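Local structure of phosphoserine phosphatase (Thermococcus onnurineus, 4AP9) at residues Gly172-Val175 with Gly181-Leu184. The protein probably removes the phosphate from L-phosphoserine with the help of magnesium, the last step of serine biosynthesis, as a member of the haloacid dehalogenase superfamily. Numbering follows the deposited sequence.
Sequences GIAV and GADL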
loop_
_atom_site.group_PDB
_atom_site.type_symbol
_atom_site.label_atom_id
_atom_site.label_comp_id
_atom_site.label_asym_id
_atom_site.label_seq_id
_atom_site.Cartn_x
_atom_site.Cartn_y
_atom_site.Cartn_z
ATOM N N GLY A 172 24.313 -0.409 -4.799
ATOM C CA GLY A 172 24.614 0.023 -6.147
ATOM C C GLY A 172 26.097 0.276 -6.317
ATOM O O GLY A 172 26.739 0.802 -5.417
ATOM N N ILE A 173 26.642 -0.136 -7.460
ATOM C CA ILE A 173 28.049 0.066 -7.756
ATOM C C ILE A 173 28.182 0.773 -9.090
ATOM O O ILE A 173 27.687 0.295 -10.114
ATOM C CB ILE A 173 28.821 -1.263 -7.876
ATOM C CG1 ILE A 173 28.625 -2.111 -6.624
ATOM C CG2 ILE A 173 30.315 -1.004 -8.100
ATOM C CD1 ILE A 173 29.265 -3.504 -6.714
ATOM N N ALA A 174 28.873 1.908 -9.075
ATOM C CA ALA A 174 29.197 2.626 -10.304
ATOM C C ALA A 174 30.584 2.239 -10.803
ATOM O O ALA A 174 31.461 1.913 -10.011
ATOM C CB ALA A 174 29.110 4.135 -10.075
ATOM N N VAL A 175 30.775 2.265 -12.122
ATOM C CA VAL A 175 32.063 1.940 -12.713
ATOM C C VAL A 175 32.664 3.095 -13.510
ATOM O O VAL A 175 32.069 3.555 -14.480
ATOM C CB VAL A 175 31.938 0.766 -13.685
ATOM C CG1 VAL A 175 33.305 0.411 -14.261
ATOM C CG2 VAL A 175 31.304 -0.437 -12.989
ATOM N N GLY A 181 23.486 8.184 -6.172
ATOM C CA GLY A 181 22.711 7.048 -5.711
ATOM C C GLY A 181 23.482 5.745 -5.583
ATOM O O GLY A 181 23.041 4.828 -4.882
ATOM N N ALA A 182 24.623 5.637 -6.255
ATOM C CA ALA A 182 25.446 4.437 -6.108
ATOM C C ALA A 182 26.153 4.462 -4.751
ATOM O O ALA A 182 26.586 5.521 -4.292
ATOM C CB ALA A 182 26.457 4.326 -7.233
ATOM N N ASP A 183 26.245 3.308 -4.103
ATOM C CA ASP A 183 26.961 3.194 -2.828
ATOM C C ASP A 183 28.477 3.191 -3.009
ATOM O O ASP A 183 29.221 3.748 -2.192
ATOM C CB ASP A 183 26.565 1.903 -2.107
ATOM C CG ASP A 183 25.094 1.854 -1.772
ATOM O OD1 ASP A 183 24.659 2.622 -0.894
ATOM O OD2 ASP A 183 24.366 1.061 -2.396
ATOM N N LEU A 184 28.923 2.528 -4.065
ATOM C CA LEU A 184 30.331 2.273 -4.308
ATOM C C LEU A 184 30.735 2.744 -5.693
ATOM O O LEU A 184 29.908 2.790 -6.604
ATOM C CB LEU A 184 30.605 0.773 -4.196
ATOM C CG LEU A 184 30.237 0.166 -2.852
ATOM C CD1 LEU A 184 30.000 -1.336 -2.956
ATOM C CD2 LEU A 184 31.343 0.483 -1.871
#
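Ile173 pairs in parallel with Leu184 where the last strand, 184-186, joins the sheet of the Rossmann-like haloacid dehalogenase core, and Gly172 and Ala174, either side of Ile173, supply the bonding groups. The carbonyl oxygen of Gly172 takes two N-H groups: Leu184 N lies in its carbonyl plane at 3.1 Å from Gly172 O, while the bond from Asp183 N is weak, bent to 129° at the hydrogen. Two residues on, Ala174 N gives a nearly straight bond of 2.8 Å to Leu184 O. Before Leu184 the chain is still a loop, and the N-H of Gly172 is met by the Asp183 carboxylate, its OD2 reaching Gly172 N at 2.8 Å through the anti lone pair. With CG beside its own backbone N (chi1 -61°), the carboxylate folds back to that donor. With an alanine in place of the aspartate, the N-H of buried Gly172 would probably lose this acceptor, and the loop before Leu184 one of its ties to strand 171-175. Ile173 turns its own backbone bonds the opposite way, to Ala155 and Gly157 of strand 153-157, and the side chains of Ile173 and Leu184 both touch Phe195 of helix 189-197. Asp183 and Leu184 also pack on Leu53 of a second subunit. Ala174 CB, on the side opposite the Ile173 side chain, meets the loop methyl Ala182 CB at 3.9 Å; on the other face, Ile173 CG1 touches Leu184 CD1 at 4.0 Å.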